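Local coordinates for protein GTP cyclohydrolase 1 type 2 homolog (Escherichia coli, Escherichia coli O157:H7, PDB 1NMO) that binds two metal ions at a dinuclear site in a ring-shaped hexamer and may help degrade radiation-damaged nucleotides, at residues Y211-H215 / H216-R220. Numbering follows the deposited sequence.
With FE (Fe (III) ion), chain G; FE (Fe (III) ion), chain H.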
loop_
_atom_site.group_PDB
_atom_site.type_symbol
_atom_site.label_atom_id
_atom_site.label_comp_id
_atom_site.label_asym_id
_atom_site.label_seq_id
_atom_site.Cartn_x
_atom_site.Cartn_y
_atom_site.Cartn_z
ATOM N N TYR A 211 17.613 17.171 15.416
ATOM C CA TYR A 211 16.587 16.120 15.498
ATOM C C TYR A 211 15.293 16.792 15.960
ATOM O O TYR A 211 15.326 17.547 16.951
ATOM C CB TYR A 211 16.915 15.067 16.586
ATOM C CG TYR A 211 18.219 14.405 16.335
ATOM C CD1 TYR A 211 19.394 15.039 16.622
ATOM C CD2 TYR A 211 18.257 13.200 15.636
ATOM C CE1 TYR A 211 20.614 14.490 16.179
ATOM C CE2 TYR A 211 19.426 12.632 15.216
ATOM C CZ TYR A 211 20.621 13.278 15.475
ATOM O OH TYR A 211 21.808 12.682 14.986
ATOM N N ALA A 212 14.166 16.524 15.261
ATOM C CA ALA A 212 12.871 17.097 15.679
ATOM C C ALA A 212 12.281 15.776 16.091
ATOM O O ALA A 212 11.860 15.013 15.230
ATOM C CB ALA A 212 12.144 17.676 14.501
ATOM N N ALA A 213 12.274 15.467 17.395
ATOM C CA ALA A 213 11.873 14.129 17.819
ATOM C C ALA A 213 10.434 13.950 18.121
ATOM O O ALA A 213 10.050 12.870 18.593
ATOM C CB ALA A 213 12.693 13.690 18.990
ATOM N N GLY A 214 9.636 14.994 17.845
ATOM C CA GLY A 214 8.206 14.928 18.105
ATOM C C GLY A 214 7.779 15.725 19.315
ATOM O O GLY A 214 8.391 15.614 20.361
ATOM N N HIS A 215 6.707 16.504 19.223
ATOM C CA HIS A 215 6.284 17.285 20.388
ATOM C C HIS A 215 5.720 16.416 21.499
ATOM O O HIS A 215 6.169 16.448 22.692
ATOM C CB HIS A 215 5.224 18.317 20.024
ATOM C CG HIS A 215 5.016 19.322 21.106
ATOM N ND1 HIS A 215 5.007 20.688 20.879
ATOM C CD2 HIS A 215 4.742 19.160 22.417
ATOM C CE1 HIS A 215 4.712 21.325 22.001
ATOM N NE2 HIS A 215 4.551 20.416 22.953
ATOM N N HIS A 216 4.658 15.704 21.145
ATOM C CA HIS A 216 4.073 14.753 22.115
ATOM C C HIS A 216 5.088 13.658 22.578
ATOM O O HIS A 216 5.164 13.319 23.789
ATOM C CB HIS A 216 2.912 14.034 21.488
ATOM C CG HIS A 216 2.339 12.981 22.371
ATOM N ND1 HIS A 216 1.272 13.223 23.231
ATOM C CD2 HIS A 216 2.651 11.666 22.499
ATOM C CE1 HIS A 216 0.951 12.093 23.845
ATOM N NE2 HIS A 216 1.768 11.135 23.418
ATOM N N ALA A 217 5.824 13.092 21.616
ATOM C CA ALA A 217 6.818 12.066 21.868
ATOM C C ALA A 217 7.843 12.478 22.954
ATOM O O ALA A 217 8.198 11.678 23.816
ATOM C CB ALA A 217 7.535 11.721 20.513
ATOM N N THR A 218 8.253 13.742 22.971
ATOM C CA THR A 218 9.208 14.217 23.940
ATOM C C THR A 218 8.656 14.772 25.257
ATOM O O THR A 218 9.459 15.053 26.208
ATOM C CB THR A 218 10.158 15.264 23.294
ATOM O OG1 THR A 218 9.393 16.412 22.841
ATOM C CG2 THR A 218 10.905 14.602 22.044
ATOM N N GLU A 219 7.316 14.866 25.376
ATOM C CA GLU A 219 6.731 15.419 26.594
ATOM C C GLU A 219 5.796 14.456 27.326
ATOM O O GLU A 219 4.724 14.830 27.891
ATOM C CB GLU A 219 6.073 16.783 26.307
ATOM C CG GLU A 219 7.178 17.738 25.832
ATOM C CD GLU A 219 6.763 19.167 25.883
ATOM O OE1 GLU A 219 5.511 19.405 25.855
ATOM O OE2 GLU A 219 7.666 20.042 25.944
ATOM N N ARG A 220 6.198 13.187 27.247
ATOM C CA ARG A 220 5.518 12.198 28.011
ATOM C C ARG A 220 6.435 12.067 29.273
ATOM O O ARG A 220 5.954 11.836 30.377
ATOM C CB ARG A 220 5.495 10.894 27.255
ATOM C CG ARG A 220 4.531 10.845 26.131
ATOM C CD ARG A 220 4.792 9.545 25.384
ATOM N NE ARG A 220 6.090 9.622 24.671
ATOM C CZ ARG A 220 6.530 8.687 23.829
ATOM N NH1 ARG A 220 5.803 7.599 23.591
ATOM N NH2 ARG A 220 7.677 8.859 23.207
HETATM FE FE FE G . 4.590 21.334 25.017
HETATM FE FE FE H . 6.894 21.839 27.128
HETATM O O HOH W 1 8.725 23.009 26.172
#
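His215 and Glu219 meet at a shared iron, four residues apart along the chain. His215 NE2 binds the iron of chain G at 2.3 Å. Glu219 OE1 binds the same iron, also at 2.3 Å, while its OE2 reaches the iron of chain H and is hydrogen-bonded to Thr172 OG1. The carboxylate therefore bridges the two metals, with its plane turned 79° from the imidazole ring. His215 NE2 and Glu219 OE1 are 3.2 Å apart, held together by the metal and not by a hydrogen bond. With CG anti to the backbone N (chi1 -167°), the His215 ring swings out to the metal. The iron at NE2 and the hydrogen bond from ND1 to Glu194 together fix the ring's rotation.

The tight part is the turn itself. Gly214 O accepts two hydrogen bonds from Thr218: OG1 at 2.8 Å, in the carbonyl plane, and the backbone N at 3.2 Å, from above that plane. Thr218 OG1 is also hydrogen-bonded to Gly173 N. Thr218 CG2 packs on Ala213 CB at 3.7 Å. Gly214, at phi 105°, links strand 209-212 to the short helix 215-218. Arg220, partly exposed, lies away from 211-215. Its NE and NH2 still grip Ala217 O side-on, and NH2 also bonds Leu150 O.

Water 1 is a further ligand of the chain H iron. His64 completes the protein ligands of the chain G iron, and His63 and Asp101 those of the chain H iron. This carboxylate-bridged pair is the protein's dinuclear metal site, consistent with the NIF3 family.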